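Aromatic-amino-acid transaminase TyrB (Burkholderia cenocepacia K56-2Valvano, PDB 4WD2) probably catalyses the pyridoxal-phosphate-dependent transfer of amino groups between aromatic amino acids and 2-oxo acids. Local coordinates at residues A[74-79]-A[282-287]; A[105-110]-A[292-297]; A[304-307]-A[311-314]. All blocks are in the same frame, centred on the assembly; numbering follows the deposited sequence. Where two conformers were deposited one is given.

Contact 1 (A[74-79]-A[282-287]); sequences LPMVGL and QLAGAV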
loop_
_atom_site.group_PDB
_atom_site.type_symbol
_atom_site.label_atom_id
_atom_site.label_comp_id
_atom_site.label_asym_id
_atom_site.label_seq_id
_atom_site.Cartn_x
_atom_site.Cartn_y
_atom_site.Cartn_z
ATOM N N LEU A 74 8.013 -8.310 -5.508
ATOM C CA LEU A 74 9.216 -7.718 -4.943
ATOM C C LEU A 74 9.399 -8.255 -3.527
ATOM O O LEU A 74 8.456 -8.809 -2.959
ATOM C CB LEU A 74 9.118 -6.185 -4.932
ATOM C CG LEU A 74 9.023 -5.416 -6.258
ATOM C CD1 LEU A 74 8.997 -3.913 -6.003
ATOM C CD2 LEU A 74 10.175 -5.774 -7.182
ATOM N N PRO A 75 10.610 -8.097 -2.953
ATOM C CA PRO A 75 10.807 -8.362 -1.522
ATOM C C PRO A 75 9.898 -7.482 -0.666
ATOM O O PRO A 75 9.477 -6.430 -1.133
ATOM C CB PRO A 75 12.276 -7.997 -1.292
ATOM C CG PRO A 75 12.916 -8.126 -2.624
ATOM C CD PRO A 75 11.875 -7.730 -3.621
ATOM N N MET A 76 9.611 -7.898 0.562
ATOM C CA MET A 76 8.812 -7.083 1.482
ATOM C C MET A 76 9.348 -5.656 1.595
ATOM O O MET A 76 8.578 -4.702 1.655
ATOM C CB MET A 76 8.760 -7.731 2.872
ATOM C CG MET A 76 7.913 -9.002 2.926
ATOM S SD MET A 76 7.918 -9.803 4.549
ATOM C CE MET A 76 9.592 -10.437 4.594
ATOM N N VAL A 77 10.671 -5.513 1.599
ATOM C CA VAL A 77 11.294 -4.195 1.735
ATOM C C VAL A 77 11.389 -3.460 0.403
ATOM O O VAL A 77 11.860 -2.335 0.346
ATOM C CB VAL A 77 12.707 -4.299 2.348
ATOM C CG1 VAL A 77 12.620 -4.804 3.773
ATOM C CG2 VAL A 77 13.585 -5.211 1.502
ATOM N N GLY A 78 10.939 -4.099 -0.672
ATOM C CA GLY A 78 10.969 -3.477 -1.983
ATOM C C GLY A 78 12.243 -3.704 -2.771
ATOM O O GLY A 78 13.088 -4.529 -2.413
ATOM N N LEU A 79 12.369 -2.953 -3.859
ATOM C CA LEU A 79 13.487 -3.072 -4.791
ATOM C C LEU A 79 14.820 -2.640 -4.169
ATOM O O LEU A 79 14.931 -1.535 -3.634
ATOM C CB LEU A 79 13.190 -2.237 -6.040
ATOM C CG LEU A 79 13.898 -2.552 -7.355
ATOM C CD1 LEU A 79 13.502 -3.936 -7.843
ATOM C CD2 LEU A 79 13.563 -1.486 -8.403
ATOM N N GLN A 282 11.907 -6.402 11.183
ATOM C CA GLN A 282 10.631 -6.139 11.833
ATOM C C GLN A 282 9.829 -5.098 11.062
ATOM O O GLN A 282 8.602 -5.076 11.138
ATOM C CB GLN A 282 10.833 -5.701 13.288
ATOM C CG GLN A 282 11.462 -6.784 14.173
ATOM C CD GLN A 282 10.655 -8.079 14.203
ATOM O OE1 GLN A 282 9.443 -8.087 13.953
ATOM N NE2 GLN A 282 11.328 -9.183 14.511
ATOM N N LEU A 283 10.516 -4.239 10.317
ATOM C CA LEU A 283 9.818 -3.328 9.417
ATOM C C LEU A 283 9.189 -4.136 8.270
ATOM O O LEU A 283 8.054 -3.874 7.865
ATOM C CB LEU A 283 10.765 -2.249 8.889
ATOM C CG LEU A 283 11.310 -1.242 9.915
ATOM C CD1 LEU A 283 12.405 -0.392 9.290
ATOM C CD2 LEU A 283 10.199 -0.349 10.478
ATOM N N ALA A 284 9.921 -5.131 7.765
ATOM C CA ALA A 284 9.364 -6.077 6.791
ATOM C C ALA A 284 8.163 -6.820 7.386
ATOM O O ALA A 284 7.196 -7.105 6.687
ATOM C CB ALA A 284 10.432 -7.068 6.332
ATOM N N GLY A 285 8.237 -7.128 8.682
ATOM C CA GLY A 285 7.127 -7.723 9.413
ATOM C C GLY A 285 5.886 -6.848 9.392
ATOM O O GLY A 285 4.774 -7.341 9.219
ATOM N N ALA A 286 6.069 -5.545 9.569
ATOM C CA ALA A 286 4.953 -4.609 9.521
ATOM C C ALA A 286 4.333 -4.594 8.129
ATOM O O ALA A 286 3.110 -4.577 7.979
ATOM C CB ALA A 286 5.410 -3.209 9.916
ATOM N N VAL A 287 5.188 -4.618 7.112
ATOM C CA VAL A 287 4.739 -4.700 5.723
ATOM C C VAL A 287 3.952 -5.990 5.457
ATOM O O VAL A 287 2.904 -5.964 4.802
ATOM C CB VAL A 287 5.941 -4.613 4.743
ATOM C CG1 VAL A 287 5.483 -4.825 3.308
ATOM C CG2 VAL A 287 6.630 -3.275 4.882
#
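Ala284 puts its methyl into a shallow hollow formed by Met76 and Val77, at the tip of a tight turn that presses against one side of helix 273-288. The hollow exists because Met76 curls: the chain runs straight through CG and then bends at its last torsion (chi3 -71°), bringing the terminal methyl round. CE and CB of Met76 both lie 3.9 Å from Ala284 CB, and Val77 CG1 adds a second wall, 4.1 Å from that same methyl. Met76 SD lies 3.5 Å from Ala284 O, with CE continuing past it to the Ala284 methyl. This is the large-domain region of a fold type I PLP enzyme, where helix 273-288 packs on strand 103-108, outermost in the large sheet within this chain; Leu106 of that strand touches both Val77 and Val287. One turn further along the helix, Val287 is the second bump, set against the backbone carbonyl of Met76. Its CG1 is anti to the backbone N (chi1 175°) and reaches Met76 O at 3.5 Å, a plain van der Waals approach. The turn itself is type I, running from Pro75 to Gly78 and pinned by Gly78 N to Pro75 O at 2.8 Å. Gly78 then leads into Leu79, the N-cap of helix 80-91.

Contact 2 (A[105-110]-A[292-297]); sequences TLQTLG and SNPQTY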
loop_
_atom_site.group_PDB
_atom_site.type_symbol
_atom_site.label_atom_id
_atom_site.label_comp_id
_atom_site.label_asym_id
_atom_site.label_seq_id
_atom_site.Cartn_x
_atom_site.Cartn_y
_atom_site.Cartn_z
ATOM N N THR A 105 16.706 0.769 5.504
ATOM C CA THR A 105 15.847 1.465 4.542
ATOM C C THR A 105 14.974 0.506 3.721
ATOM O O THR A 105 15.455 -0.516 3.218
ATOM C CB THR A 105 16.679 2.320 3.563
ATOM O OG1 THR A 105 17.387 3.326 4.291
ATOM C CG2 THR A 105 15.780 2.995 2.527
ATOM N N LEU A 106 13.690 0.835 3.601
ATOM C CA LEU A 106 12.793 0.095 2.719
ATOM C C LEU A 106 11.905 1.020 1.889
ATOM O O LEU A 106 11.659 2.176 2.249
ATOM C CB LEU A 106 11.912 -0.875 3.516
ATOM C CG LEU A 106 10.817 -0.276 4.401
ATOM C CD1 LEU A 106 9.624 -1.217 4.480
ATOM C CD2 LEU A 106 11.356 0.020 5.793
ATOM N N GLN A 107 11.425 0.478 0.775
ATOM C CA GLN A 107 10.484 1.144 -0.110
ATOM C C GLN A 107 9.093 1.166 0.512
ATOM O O GLN A 107 8.651 0.178 1.093
ATOM C CB GLN A 107 10.455 0.431 -1.461
ATOM C CG GLN A 107 9.401 0.912 -2.435
ATOM C CD GLN A 107 9.255 -0.036 -3.610
ATOM O OE1 GLN A 107 10.174 -0.792 -3.923
ATOM N NE2 GLN A 107 8.092 -0.010 -4.258
ATOM N N THR A 108 8.408 2.300 0.403
ATOM C CA THR A 108 7.089 2.451 1.016
ATOM C C THR A 108 6.075 3.054 0.051
ATOM O O THR A 108 6.434 3.562 -1.019
ATOM C CB THR A 108 7.140 3.340 2.286
ATOM O OG1 THR A 108 7.500 4.677 1.922
ATOM C CG2 THR A 108 8.149 2.794 3.297
ATOM N N LEU A 109 4.806 2.994 0.446
ATOM C CA LEU A 109 3.733 3.574 -0.343
ATOM C C LEU A 109 3.597 5.065 -0.041
ATOM O O LEU A 109 2.757 5.482 0.761
ATOM C CB LEU A 109 2.433 2.830 -0.068
ATOM C CG LEU A 109 2.553 1.379 -0.529
ATOM C CD1 LEU A 109 1.657 0.491 0.288
ATOM C CD2 LEU A 109 2.223 1.287 -2.008
ATOM N N GLY A 110 4.439 5.862 -0.688
ATOM C CA GLY A 110 4.492 7.288 -0.442
ATOM C C GLY A 110 5.078 7.573 0.926
ATOM O O GLY A 110 5.562 6.676 1.612
ATOM N N SER A 292 1.854 -6.946 2.166
ATOM C CA SER A 292 2.754 -8.046 1.752
ATOM C C SER A 292 4.057 -7.591 1.104
ATOM O O SER A 292 5.131 -8.058 1.482
ATOM C CB SER A 292 2.058 -9.021 0.792
ATOM O OG SER A 292 1.181 -9.894 1.474
ATOM N N ASN A 293 3.954 -6.719 0.107
ATOM C CA ASN A 293 5.124 -6.207 -0.608
ATOM C C ASN A 293 4.695 -5.056 -1.518
ATOM O O ASN A 293 3.533 -5.004 -1.925
ATOM C CB ASN A 293 5.812 -7.323 -1.407
ATOM C CG ASN A 293 4.832 -8.224 -2.127
ATOM O OD1 ASN A 293 4.304 -7.871 -3.185
ATOM N ND2 ASN A 293 4.603 -9.410 -1.571
ATOM N N PRO A 294 5.618 -4.119 -1.821
ATOM C CA PRO A 294 5.243 -2.892 -2.538
ATOM C C PRO A 294 5.242 -3.054 -4.055
ATOM O O PRO A 294 5.656 -4.105 -4.545
ATOM C CB PRO A 294 6.320 -1.906 -2.104
ATOM C CG PRO A 294 7.536 -2.777 -1.969
ATOM C CD PRO A 294 7.046 -4.109 -1.448
ATOM N N GLN A 295 4.806 -2.021 -4.778
ATOM C CA GLN A 295 4.616 -2.114 -6.224
ATOM C C GLN A 295 5.869 -1.745 -7.009
ATOM O O GLN A 295 6.808 -1.134 -6.490
ATOM C CB GLN A 295 3.439 -1.238 -6.677
ATOM C CG GLN A 295 3.748 0.248 -6.864
ATOM C CD GLN A 295 3.851 1.020 -5.549
ATOM O OE1 GLN A 295 4.134 0.458 -4.495
ATOM N NE2 GLN A 295 3.613 2.319 -5.616
ATOM N N THR A 296 5.858 -2.120 -8.281
ATOM C CA THR A 296 7.068 -2.136 -9.087
ATOM C C THR A 296 7.239 -0.887 -9.943
ATOM O O THR A 296 8.329 -0.333 -10.030
ATOM C CB THR A 296 7.080 -3.381 -9.998
ATOM O OG1 THR A 296 7.121 -4.564 -9.192
ATOM C CG2 THR A 296 8.276 -3.369 -10.933
ATOM N N TYR A 297 6.159 -0.448 -10.574
ATOM C CA TYR A 297 6.267 0.571 -11.611
ATOM C C TYR A 297 6.947 1.859 -11.127
ATOM O O TYR A 297 8.023 2.210 -11.612
ATOM C CB TYR A 297 4.890 0.896 -12.184
ATOM C CG TYR A 297 4.988 1.828 -13.360
ATOM C CD1 TYR A 297 4.647 3.163 -13.240
ATOM C CD2 TYR A 297 5.462 1.374 -14.585
ATOM C CE1 TYR A 297 4.751 4.024 -14.311
ATOM C CE2 TYR A 297 5.576 2.230 -15.666
ATOM C CZ TYR A 297 5.214 3.554 -15.524
ATOM O OH TYR A 297 5.323 4.416 -16.598
HETATM O O HOH W 1 6.136 1.769 -3.284
#
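Gln107 reaches from its strand across the ring of Pro294 to the backbone of Gln295. CB points toward the proline, and with CG swung away from the backbone N (chi1 173°) and the chain extended beyond it, Gln107 runs across CB and CG of the ring, both 4.2 Å from Gln107 CG. The amide carbon sits closer, with Gln107 CD 3.6 Å from Pro294 CG. The two ends of the amide have different partners. OE1 takes the backbone N-H of Leu79, the N-cap residue of helix 80-91, and this settles which way round the amide lies. NE2 gives one N-H to Gln295 O at 2.8 Å (N-H...O 148°), the acceptor lying in the amide plane and the donor in the carbonyl plane. The other N-H goes to a water, 2.8 Å from Gln107 NE2, which also sits 2.7 Å from Gln295 OE1 and hydrogen-bonds to Thr108 O, 2.9 Å from the water, although acceptors around it outnumber its protons. The water joins Thr108 and Gln107 of the strand to the side chain of Gln295. Gln295 bends at chi2 (-77°) to present that oxygen, while its NE2 is held by the carbonyl oxygen of Arg262. Beyond Thr108 the chain makes an inverse gamma turn centred on Leu109 and enters helix 110-125. The arrangement belongs to the large domain of the fold type I aminotransferases: an edge strand leading into the helix whose first turn, in relatives, faces the cofactor phosphate, beside the dimer interface.

Contact 3 (A[304-307]-A[311-314]); sequences AVLG and LRKQ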
loop_
_atom_site.group_PDB
_atom_site.type_symbol
_atom_site.label_atom_id
_atom_site.label_comp_id
_atom_site.label_asym_id
_atom_site.label_seq_id
_atom_site.Cartn_x
_atom_site.Cartn_y
_atom_site.Cartn_z
ATOM N N ALA A 304 15.477 4.350 -11.675
ATOM C CA ALA A 304 16.102 4.652 -12.955
ATOM C C ALA A 304 16.562 6.106 -13.014
ATOM O O ALA A 304 17.626 6.403 -13.547
ATOM C CB ALA A 304 15.145 4.345 -14.106
ATOM N N VAL A 305 15.765 7.017 -12.461
ATOM C CA VAL A 305 16.125 8.429 -12.478
ATOM C C VAL A 305 17.311 8.697 -11.556
ATOM O O VAL A 305 18.296 9.312 -11.963
ATOM C CB VAL A 305 14.935 9.321 -12.069
ATOM C CG1 VAL A 305 15.409 10.732 -11.808
ATOM C CG2 VAL A 305 13.860 9.310 -13.153
ATOM N N LEU A 306 17.232 8.215 -10.321
ATOM C CA LEU A 306 18.293 8.459 -9.345
ATOM C C LEU A 306 19.612 7.764 -9.695
ATOM O O LEU A 306 20.682 8.278 -9.380
ATOM C CB LEU A 306 17.844 8.017 -7.950
ATOM C CG LEU A 306 16.680 8.777 -7.319
ATOM C CD1 LEU A 306 16.334 8.162 -5.982
ATOM C CD2 LEU A 306 17.021 10.259 -7.167
ATOM N N GLY A 307 19.535 6.605 -10.344
ATOM C CA GLY A 307 20.715 5.799 -10.618
ATOM C C GLY A 307 21.342 5.966 -11.993
ATOM O O GLY A 307 22.391 5.389 -12.279
ATOM N N LEU A 311 19.990 11.183 -16.148
ATOM C CA LEU A 311 18.633 11.430 -15.660
ATOM C C LEU A 311 18.657 12.062 -14.276
ATOM O O LEU A 311 17.821 12.908 -13.967
ATOM C CB LEU A 311 17.809 10.136 -15.626
ATOM C CG LEU A 311 17.585 9.367 -16.930
ATOM C CD1 LEU A 311 16.622 8.205 -16.708
ATOM C CD2 LEU A 311 17.074 10.285 -18.019
ATOM N N ARG A 312 19.605 11.641 -13.441
ATOM C CA ARG A 312 19.755 12.204 -12.100
ATOM C C ARG A 312 20.016 13.702 -12.190
ATOM O O ARG A 312 19.448 14.485 -11.441
ATOM C CB ARG A 312 20.887 11.505 -11.337
ATOM C CG ARG A 312 21.257 12.140 -9.992
ATOM C CD ARG A 312 20.108 12.087 -9.003
ATOM N NE ARG A 312 20.525 12.377 -7.628
ATOM C CZ ARG A 312 20.885 11.443 -6.749
ATOM N NH1 ARG A 312 20.894 10.167 -7.106
ATOM N NH2 ARG A 312 21.239 11.778 -5.513
ATOM N N LYS A 313 20.865 14.093 -13.132
ATOM C CA LYS A 313 21.179 15.502 -13.336
ATOM C C LYS A 313 19.967 16.282 -13.854
ATOM O O LYS A 313 19.678 17.381 -13.384
ATOM C CB LYS A 313 22.354 15.647 -14.305
ATOM C CG LYS A 313 22.866 17.073 -14.439
ATOM C CD LYS A 313 24.089 17.139 -15.333
ATOM C CE LYS A 313 24.540 18.573 -15.542
ATOM N NZ LYS A 313 25.670 18.646 -16.508
ATOM N N GLN A 314 19.263 15.706 -14.819
ATOM C CA GLN A 314 18.089 16.342 -15.396
ATOM C C GLN A 314 16.997 16.520 -14.355
ATOM O O GLN A 314 16.308 17.538 -14.328
ATOM C CB GLN A 314 17.564 15.520 -16.564
ATOM C CG GLN A 314 16.425 16.169 -17.330
ATOM C CD GLN A 314 15.875 15.246 -18.387
ATOM O OE1 GLN A 314 16.215 14.061 -18.419
ATOM N NE2 GLN A 314 15.019 15.773 -19.255
#
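The backbones of Val305 and Leu311 draw together where helix 297-307 gives way to helix 309-338, the CA atoms of Val305 and Leu311 lying 5.0 Å apart and Leu306 and Arg312 pairing at about the same separation. This is a short helix-to-helix joint, and the second helix is the long one that, in fold type I aminotransferases, runs from the large domain into the small one. Leu311 packs between the joint and helix 55-65: its CB rests against the backbone of Val305, and CD1 reaches Ala304 O at 3.8 Å. Val305 answers with CG1, which lies 3.9 Å from Leu311 O; Val305 also packs on Ala60 of helix 55-65 and on Phe256. Although Leu306 leaves its backbone heading away from the second helix, CD2 turns back to cover one face of the Arg312 guanidinium, 3.7 Å above its plane and offset toward the rim. Leu89 of helix 80-91 also packs on both of these residues. Arg312 kinks at chi2 (63°), which brings the chain back over the Leu306 carbonyl. The guanidinium is held by two partners, Glu316 one turn on, through a salt bridge to NE, and Leu306 O through NH1. The second grip is on the Leu306 carbonyl: Arg312 NH1 donates to Leu306 O at 3.0 Å in a distinctly bent bond (N-H...O 142°), the donor approaching from the flank of the carbonyl, with the oxygen almost in the guanidinium plane.

How the contacts relate
After helices 20-30 and 55-65 the chain makes the turn 74-79, then helix 80-91 and the edge strand that holds 105-110. Most of the large domain follows before helix 273-288 returns to meet the turn, closing contact 1, and 292-297 comes back to 105-110, closing contact 2. The two long loops cross, since their segments alternate, and they touch: Val77 O lies 2.9 Å from Gln107 N, probably a hydrogen bond. Both also reach the second subunit. Contact 3 follows in series as a local closure between consecutive helices, its centre about 19 Å from that of contact 2, carrying the chain onward into helix 309-338.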